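Local coordinates for flagellar motor switch protein fliG (Thermotoga maritima, PDB 3AJC) that probably forms part of the switch complex at the base of the flagellar basal body, which contacts chemotaxis proteins and the motor components that set the direction of rotation, at residues 7-12 / 37-42; 148-153 / 205-210. All blocks are in the same frame, centred on the assembly; numbering follows the deposited sequence.

How the contacts relate
Two local closures, one in each half of this middle and C-terminal fragment of FliG, show how an all-helical protein folds back on itself. From the N terminus, the chain runs through the loop 7-12, forms helices 14-21 and 25-33, and returns at helix 37-46, where contact 1 closes a loop of 24 residues and ties the N-terminal loop to that helix. Contact 2 opens much later, in the loop that leads into helix 152-159, and closes 51 residues on, tying the loop between helices 140-147 and 152-159 to helix 194-213. The two are in series, neither nested nor crossed. The centres of contacts 1 and 2 are about 33 Å apart, on opposite sides of the chain's centre.

Contact 1 (7-12 / 37-42); sequences FVRDTD and PPVAAQ
Arg9 lays the edge of its guanidinium against one methyl of Val39, and this is the main touch between the turn at 7-12 and the first turn of helix 37-46. Atom CG2 of Val39 sits near the guanidinium plane and 3.6 Å from NE of Arg9. The same methyl is equally near NH2 of Arg9, so it faces the notch between the two nitrogens instead of lying over the flat face. The arginine starts with CG on the opposite side from its carbonyl carbon, and a bend at chi2 (-148°) carries the long chain toward the helix although its CB does not point there. Val39, by contrast, points its CB toward the turn and offers both branches.

Its second branch meets Val8: CG1 of Val8 and CG1 of Val39 are 4.3 Å apart, a loose apolar contact made by the buried Val8, beside the exposed arginine. No hydrogen bond crosses between the segments, which bury 121 Å² in all. Arg9 NH2 also has a long, weak ion pair with Asp36, just before the helix.

The contact packs the loop ahead of helix 14-21 on helix 37-46 of the all-helical FliG middle domain, away from the EHPQR motif. The turn, a type I from Val8 to Thr11, leads into helix 14-21, and Val8 also packs on Leu35. Helix 37-46 thus lies between this N-terminal loop and helix 92-100, where Ala40 and Ala41 rest on Ile98 and Pro37 on Glu97.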
ATOM      1  N   PHE A   7      -2.884  19.161  12.499  1.00 64.40           N
ATOM      2  CA  PHE A   7      -2.334  19.519  13.806  1.00 67.54           C
ATOM      3  C   PHE A   7      -2.040  18.264  14.639  1.00 69.37           C
ATOM      4  O   PHE A   7      -1.651  18.368  15.813  1.00 69.30           O
ATOM      5  CB  PHE A   7      -3.319  20.426  14.563  1.00 68.17           C
ATOM      6  CG  PHE A   7      -4.627  19.746  14.879  1.00 70.93           C
ATOM      7  CD1 PHE A   7      -5.745  19.911  14.063  1.00 71.02           C
ATOM      8  CD2 PHE A   7      -4.687  18.787  15.884  1.00 71.12           C
ATOM      9  CE1 PHE A   7      -6.889  19.103  14.237  1.00 70.62           C
ATOM     10  CE2 PHE A   7      -5.822  17.986  16.055  1.00 71.28           C
ATOM     11  CZ  PHE A   7      -6.914  18.146  15.231  1.00 70.73           C
ATOM     12  N   VAL A   8      -2.223  17.091  14.033  1.00 71.70           N
ATOM     13  CA  VAL A   8      -2.007  15.841  14.738  1.00 73.23           C
ATOM     14  C   VAL A   8      -0.567  15.541  15.105  1.00 74.99           C
ATOM     15  O   VAL A   8      -0.315  15.060  16.201  1.00 75.65           O
ATOM     16  CB  VAL A   8      -2.582  14.649  13.951  1.00 72.96           C
ATOM     17  CG1 VAL A   8      -1.645  13.437  14.047  1.00 72.80           C
ATOM     18  CG2 VAL A   8      -3.939  14.258  14.537  1.00 71.74           C
ATOM     19  N   ARG A   9       0.379  15.788  14.205  1.00 76.68           N
ATOM     20  CA  ARG A   9       1.766  15.507  14.544  1.00 77.93           C
ATOM     21  C   ARG A   9       2.231  16.528  15.571  1.00 78.51           C
ATOM     22  O   ARG A   9       3.289  16.378  16.172  1.00 79.01           O
ATOM     23  CB  ARG A   9       2.666  15.536  13.301  1.00 79.08           C
ATOM     24  CG  ARG A   9       2.770  14.185  12.572  1.00 80.40           C
ATOM     25  CD  ARG A   9       4.140  13.990  11.897  1.00 81.04           C
ATOM     26  NE  ARG A   9       4.311  12.633  11.365  1.00 83.03           N
ATOM     27  CZ  ARG A   9       5.462  12.126  10.921  1.00 83.58           C
ATOM     28  NH1 ARG A   9       6.569  12.856  10.939  1.00 83.37           N
ATOM     29  NH2 ARG A   9       5.510  10.881  10.458  1.00 81.95           N
ATOM     30  N   ASP A  10       1.418  17.561  15.773  1.00 79.42           N
ATOM     31  CA  ASP A  10       1.720  18.607  16.744  1.00 79.60           C
ATOM     32  C   ASP A  10       1.097  18.282  18.091  1.00 79.96           C
ATOM     33  O   ASP A  10       1.401  18.933  19.089  1.00 79.34           O
ATOM     34  CB  ASP A  10       1.183  19.963  16.273  1.00 79.14           C
ATOM     35  CG  ASP A  10       2.132  20.671  15.343  1.00 79.16           C
ATOM     36  OD1 ASP A  10       3.315  20.818  15.714  1.00 79.49           O
ATOM     37  OD2 ASP A  10       1.697  21.086  14.249  1.00 79.85           O
ATOM     38  N   THR A  11       0.219  17.282  18.113  1.00 80.82           N
ATOM     39  CA  THR A  11      -0.438  16.906  19.348  1.00 81.39           C
ATOM     40  C   THR A  11       0.235  15.778  20.092  1.00 82.39           C
ATOM     41  O   THR A  11       0.953  14.941  19.532  1.00 81.00           O
ATOM     42  CB  THR A  11      -1.923  16.513  19.139  1.00 80.29           C
ATOM     43  OG1 THR A  11      -2.373  15.724  20.248  1.00 79.35           O
ATOM     44  CG2 THR A  11      -2.099  15.728  17.890  1.00 80.30           C
ATOM     45  N   ASP A  12      -0.027  15.788  21.387  1.00 84.08           N
ATOM     46  CA  ASP A  12       0.492  14.803  22.310  1.00 85.71           C
ATOM     47  C   ASP A  12       0.276  13.382  21.790  1.00 85.69           C
ATOM     48  O   ASP A  12      -0.502  13.184  20.875  1.00 86.55           O
ATOM     49  CB  ASP A  12      -0.145  15.032  23.688  1.00 87.59           C
ATOM     50  CG  ASP A  12      -0.964  16.316  23.759  1.00 89.67           C
ATOM     51  OD1 ASP A  12      -1.067  16.885  24.863  1.00 91.61           O
ATOM     52  OD2 ASP A  12      -1.531  16.738  22.733  1.00 90.37           O
ATOM     53  N   PRO A  37       0.132   7.215   7.013  1.00 34.77           N
ATOM     54  CA  PRO A  37      -0.093   5.820   7.411  1.00 33.76           C
ATOM     55  C   PRO A  37       0.683   5.285   8.627  1.00 33.18           C
ATOM     56  O   PRO A  37       0.097   4.618   9.488  1.00 31.26           O
ATOM     57  CB  PRO A  37       0.218   5.049   6.131  1.00 34.53           C
ATOM     58  CG  PRO A  37      -0.270   5.989   5.066  1.00 35.30           C
ATOM     59  CD  PRO A  37       0.289   7.317   5.552  1.00 35.21           C
ATOM     60  N   PRO A  38       2.005   5.551   8.710  1.00 32.96           N
ATOM     61  CA  PRO A  38       2.764   5.044   9.873  1.00 31.70           C
ATOM     62  C   PRO A  38       2.191   5.633  11.162  1.00 30.41           C
ATOM     63  O   PRO A  38       2.155   4.984  12.209  1.00 29.58           O
ATOM     64  CB  PRO A  38       4.194   5.523   9.602  1.00 30.49           C
ATOM     65  CG  PRO A  38       4.239   5.600   8.069  1.00 32.13           C
ATOM     66  CD  PRO A  38       2.897   6.230   7.748  1.00 30.82           C
ATOM     67  N   VAL A  39       1.735   6.874  11.062  1.00 30.06           N
ATOM     68  CA  VAL A  39       1.149   7.571  12.191  1.00 30.20           C
ATOM     69  C   VAL A  39      -0.182   6.898  12.499  1.00 29.51           C
ATOM     70  O   VAL A  39      -0.466   6.555  13.651  1.00 27.59           O
ATOM     71  CB  VAL A  39       0.922   9.057  11.852  1.00 31.67           C
ATOM     72  CG1 VAL A  39       0.211   9.759  12.999  1.00 30.23           C
ATOM     73  CG2 VAL A  39       2.262   9.723  11.556  1.00 33.18           C
ATOM     74  N   ALA A  40      -0.994   6.698  11.462  1.00 28.01           N
ATOM     75  CA  ALA A  40      -2.291   6.050  11.632  1.00 26.54           C
ATOM     76  C   ALA A  40      -2.129   4.646  12.182  1.00 25.44           C
ATOM     77  O   ALA A  40      -2.897   4.231  13.043  1.00 24.67           O
ATOM     78  CB  ALA A  40      -3.043   5.988  10.300  1.00 29.40           C
ATOM     79  N   ALA A  41      -1.144   3.905  11.673  1.00 24.90           N
ATOM     80  CA  ALA A  41      -0.929   2.542  12.147  1.00 27.16           C
ATOM     81  C   ALA A  41      -0.580   2.573  13.635  1.00 26.90           C
ATOM     82  O   ALA A  41      -1.063   1.751  14.405  1.00 28.49           O
ATOM     83  CB  ALA A  41       0.188   1.852  11.334  1.00 24.15           C
ATOM     84  N   GLN A  42       0.239   3.545  14.034  1.00 28.64           N
ATOM     85  CA  GLN A  42       0.646   3.692  15.430  1.00 31.36           C
ATOM     86  C   GLN A  42      -0.575   3.923  16.332  1.00 32.53           C
ATOM     87  O   GLN A  42      -0.697   3.310  17.400  1.00 33.00           O
ATOM     88  CB  GLN A  42       1.652   4.848  15.553  1.00 31.37           C
ATOM     89  CG  GLN A  42       2.163   5.131  16.959  1.00 35.53           C
ATOM     90  CD  GLN A  42       3.188   6.261  16.993  1.00 36.96           C
ATOM     91  OE1 GLN A  42       2.978   7.329  16.426  1.00 40.37           O
ATOM     92  NE2 GLN A  42       4.297   6.026  17.671  1.00 38.49           N
TER

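Contact 2 (148-153 / 205-210)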
ATOM      1  N   ARG A 148       9.095  -8.513 -18.598  1.00 41.65           N
ATOM      2  CA  ARG A 148       8.748  -8.211 -19.980  1.00 45.04           C
ATOM      3  C   ARG A 148       7.832  -6.995 -20.087  1.00 43.76           C
ATOM      4  O   ARG A 148       7.653  -6.444 -21.174  1.00 42.11           O
ATOM      5  CB  ARG A 148       8.080  -9.424 -20.634  1.00 50.07           C
ATOM      6  CG  ARG A 148       9.056 -10.554 -20.947  1.00 57.45           C
ATOM      7  CD  ARG A 148       8.343 -11.791 -21.483  1.00 62.39           C
ATOM      8  NE  ARG A 148       7.339 -12.277 -20.544  1.00 66.98           N
ATOM      9  CZ  ARG A 148       6.771 -13.476 -20.614  1.00 71.33           C
ATOM     10  NH1 ARG A 148       7.114 -14.313 -21.587  1.00 74.14           N
ATOM     11  NH2 ARG A 148       5.862 -13.843 -19.715  1.00 72.11           N
ATOM     12  N   GLU A 149       7.271  -6.571 -18.955  1.00 40.18           N
ATOM     13  CA  GLU A 149       6.356  -5.431 -18.927  1.00 37.51           C
ATOM     14  C   GLU A 149       6.996  -4.158 -18.381  1.00 34.38           C
ATOM     15  O   GLU A 149       6.314  -3.148 -18.208  1.00 34.08           O
ATOM     16  CB  GLU A 149       5.149  -5.778 -18.063  1.00 41.84           C
ATOM     17  CG  GLU A 149       4.548  -7.140 -18.375  1.00 47.41           C
ATOM     18  CD  GLU A 149       3.524  -7.087 -19.490  1.00 51.06           C
ATOM     19  OE1 GLU A 149       3.214  -8.156 -20.063  1.00 54.84           O
ATOM     20  OE2 GLU A 149       3.017  -5.980 -19.782  1.00 51.78           O
ATOM     21  N   VAL A 150       8.300  -4.197 -18.121  1.00 29.93           N
ATOM     22  CA  VAL A 150       8.991  -3.046 -17.551  1.00 28.25           C
ATOM     23  C   VAL A 150      10.071  -2.436 -18.439  1.00 27.20           C
ATOM     24  O   VAL A 150      10.996  -3.128 -18.852  1.00 26.51           O
ATOM     25  CB  VAL A 150       9.647  -3.436 -16.201  1.00 30.81           C
ATOM     26  CG1 VAL A 150      10.252  -2.185 -15.525  1.00 25.98           C
ATOM     27  CG2 VAL A 150       8.606  -4.125 -15.301  1.00 31.18           C
ATOM     28  N   ASP A 151       9.969  -1.139 -18.712  1.00 26.05           N
ATOM     29  CA  ASP A 151      10.974  -0.477 -19.543  1.00 27.77           C
ATOM     30  C   ASP A 151      12.275  -0.309 -18.764  1.00 27.33           C
ATOM     31  O   ASP A 151      12.285  -0.219 -17.530  1.00 25.84           O
ATOM     32  CB  ASP A 151      10.479   0.886 -20.042  1.00 27.19           C
ATOM     33  CG  ASP A 151      10.246   1.874 -18.913  1.00 32.73           C
ATOM     34  OD1 ASP A 151      11.131   2.711 -18.638  1.00 30.80           O
ATOM     35  OD2 ASP A 151       9.166   1.806 -18.292  1.00 35.64           O
ATOM     36  N   THR A 152      13.373  -0.280 -19.507  1.00 26.61           N
ATOM     37  CA  THR A 152      14.696  -0.156 -18.931  1.00 27.08           C
ATOM     38  C   THR A 152      14.857   0.932 -17.884  1.00 27.64           C
ATOM     39  O   THR A 152      15.378   0.672 -16.800  1.00 27.88           O
ATOM     40  CB  THR A 152      15.745   0.085 -20.035  1.00 28.80           C
ATOM     41  OG1 THR A 152      15.709  -1.006 -20.956  1.00 31.44           O
ATOM     42  CG2 THR A 152      17.151   0.214 -19.438  1.00 26.36           C
ATOM     43  N   ARG A 153      14.423   2.150 -18.198  1.00 27.38           N
ATOM     44  CA  ARG A 153      14.606   3.239 -17.252  1.00 29.10           C
ATOM     45  C   ARG A 153      13.843   3.081 -15.943  1.00 28.57           C
ATOM     46  O   ARG A 153      14.355   3.418 -14.877  1.00 25.32           O
ATOM     47  CB  ARG A 153      14.253   4.579 -17.891  1.00 32.02           C
ATOM     48  CG  ARG A 153      14.643   5.764 -17.014  1.00 35.45           C
ATOM     49  CD  ARG A 153      14.807   7.032 -17.837  1.00 42.63           C
ATOM     50  NE  ARG A 153      15.585   8.039 -17.120  1.00 44.48           N
ATOM     51  CZ  ARG A 153      15.106   8.794 -16.138  1.00 45.26           C
ATOM     52  NH1 ARG A 153      13.841   8.668 -15.752  1.00 44.12           N
ATOM     53  NH2 ARG A 153      15.901   9.661 -15.531  1.00 44.54           N
ATOM     54  N   ILE A 205       4.890  -2.303  -9.314  1.00 30.73           N
ATOM     55  CA  ILE A 205       3.926  -2.915  -8.415  1.00 30.96           C
ATOM     56  C   ILE A 205       2.562  -2.985  -9.086  1.00 32.22           C
ATOM     57  O   ILE A 205       1.859  -3.984  -8.968  1.00 32.65           O
ATOM     58  CB  ILE A 205       3.804  -2.114  -7.102  1.00 32.32           C
ATOM     59  CG1 ILE A 205       5.073  -2.309  -6.266  1.00 31.03           C
ATOM     60  CG2 ILE A 205       2.559  -2.564  -6.320  1.00 34.07           C
ATOM     61  CD1 ILE A 205       5.135  -1.453  -5.028  1.00 32.49           C
ATOM     62  N   ASN A 206       2.186  -1.916  -9.784  1.00 33.40           N
ATOM     63  CA  ASN A 206       0.905  -1.901 -10.479  1.00 34.32           C
ATOM     64  C   ASN A 206       0.882  -3.001 -11.541  1.00 33.33           C
ATOM     65  O   ASN A 206      -0.137  -3.662 -11.734  1.00 32.16           O
ATOM     66  CB  ASN A 206       0.647  -0.527 -11.110  1.00 34.22           C
ATOM     67  CG  ASN A 206       0.457   0.560 -10.069  1.00 35.69           C
ATOM     68  OD1 ASN A 206      -0.019   0.300  -8.971  1.00 35.49           O
ATOM     69  ND2 ASN A 206       0.822   1.788 -10.416  1.00 39.07           N
ATOM     70  N   ILE A 207       2.013  -3.200 -12.213  1.00 33.91           N
ATOM     71  CA  ILE A 207       2.121  -4.248 -13.226  1.00 35.84           C
ATOM     72  C   ILE A 207       1.837  -5.600 -12.563  1.00 36.76           C
ATOM     73  O   ILE A 207       1.113  -6.430 -13.100  1.00 37.97           O
ATOM     74  CB  ILE A 207       3.545  -4.285 -13.859  1.00 35.53           C
ATOM     75  CG1 ILE A 207       3.758  -3.053 -14.743  1.00 35.79           C
ATOM     76  CG2 ILE A 207       3.741  -5.571 -14.655  1.00 31.14           C
ATOM     77  CD1 ILE A 207       5.137  -2.994 -15.360  1.00 36.35           C
ATOM     78  N   ILE A 208       2.416  -5.809 -11.387  1.00 38.63           N
ATOM     79  CA  ILE A 208       2.229  -7.047 -10.638  1.00 39.53           C
ATOM     80  C   ILE A 208       0.767  -7.217 -10.208  1.00 42.04           C
ATOM     81  O   ILE A 208       0.180  -8.292 -10.358  1.00 38.92           O
ATOM     82  CB  ILE A 208       3.159  -7.059  -9.401  1.00 37.23           C
ATOM     83  CG1 ILE A 208       4.617  -7.178  -9.872  1.00 36.69           C
ATOM     84  CG2 ILE A 208       2.782  -8.198  -8.445  1.00 33.77           C
ATOM     85  CD1 ILE A 208       5.659  -6.918  -8.788  1.00 33.05           C
ATOM     86  N   ARG A 209       0.178  -6.149  -9.684  1.00 45.10           N
ATOM     87  CA  ARG A 209      -1.211  -6.208  -9.248  1.00 50.14           C
ATOM     88  C   ARG A 209      -2.135  -6.574 -10.415  1.00 52.47           C
ATOM     89  O   ARG A 209      -3.119  -7.294 -10.234  1.00 52.58           O
ATOM     90  CB  ARG A 209      -1.621  -4.866  -8.640  1.00 51.10           C
ATOM     91  CG  ARG A 209      -2.823  -4.949  -7.720  1.00 56.34           C
ATOM     92  CD  ARG A 209      -2.961  -3.678  -6.912  1.00 59.86           C
ATOM     93  NE  ARG A 209      -3.347  -2.537  -7.735  1.00 62.68           N
ATOM     94  CZ  ARG A 209      -2.832  -1.317  -7.610  1.00 64.59           C
ATOM     95  NH1 ARG A 209      -1.897  -1.076  -6.695  1.00 63.93           N
ATOM     96  NH2 ARG A 209      -3.258  -0.334  -8.393  1.00 64.86           N
ATOM     97  N   ARG A 210      -1.806  -6.087 -11.610  1.00 54.69           N
ATOM     98  CA  ARG A 210      -2.603  -6.373 -12.801  1.00 58.12           C
ATOM     99  C   ARG A 210      -2.377  -7.788 -13.329  1.00 59.09           C
ATOM    100  O   ARG A 210      -3.310  -8.435 -13.806  1.00 58.75           O
ATOM    101  CB  ARG A 210      -2.287  -5.370 -13.913  1.00 60.15           C
ATOM    102  CG  ARG A 210      -2.938  -5.710 -15.246  1.00 63.58           C
ATOM    103  CD  ARG A 210      -2.678  -4.630 -16.289  1.00 67.91           C
ATOM    104  NE  ARG A 210      -1.253  -4.437 -16.544  1.00 71.33           N
ATOM    105  CZ  ARG A 210      -0.469  -5.325 -17.148  1.00 72.56           C
ATOM    106  NH1 ARG A 210      -0.966  -6.482 -17.569  1.00 72.78           N
ATOM    107  NH2 ARG A 210       0.818  -5.052 -17.331  1.00 73.98           N
TER
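The guanidinium of Arg210 receives Glu149 at its edge: OE2 of Glu149 lies near the guanidinium plane, beside NH2 of Arg210, and not over either face. The carboxylate and guanidinium planes are nevertheless turned 60° apart, so this salt bridge lacks the coplanar, two-bonded geometry of a paired carboxylate and guanidinium. A single weak hydrogen bond accompanies it, 3.4 Å from NH2 of Arg210 to OE2 of Glu149 with an N-H...O angle of 142°. In the all-helical C-terminal domain of FliG it joins the loop between helices 140-147 and 152-159 to the long helix 194-213.

Both charged chains are bent where they meet. Glu149 turns at chi2 (-87°), while Arg210 runs out extended as far as CD and then folds at chi3; the two cross at about a right angle. Exposure to solvent probably weakens the attraction further.

Closer to the backbones, one turn back along the helix, Ile207 fills the contact with both ends of its side chain. Its CG2 lies 3.7 Å from CB of Glu149. The longer branch, with CD1 anti to CA, brings CD1 to within 3.6 Å of CG2 of Val150. Ile207 contributes the largest share of the 161 Å² buried between the segments.

Past Val150 the loop becomes helix 152-159, and Asp151 takes the N-cap position, its OD1 hydrogen-bonded to the backbone N of Asp154. On the side facing helix 194-213, the tightest approach is 3.1 Å, from the CD1 methyl of Ile207 to the carbonyl O of Glu149.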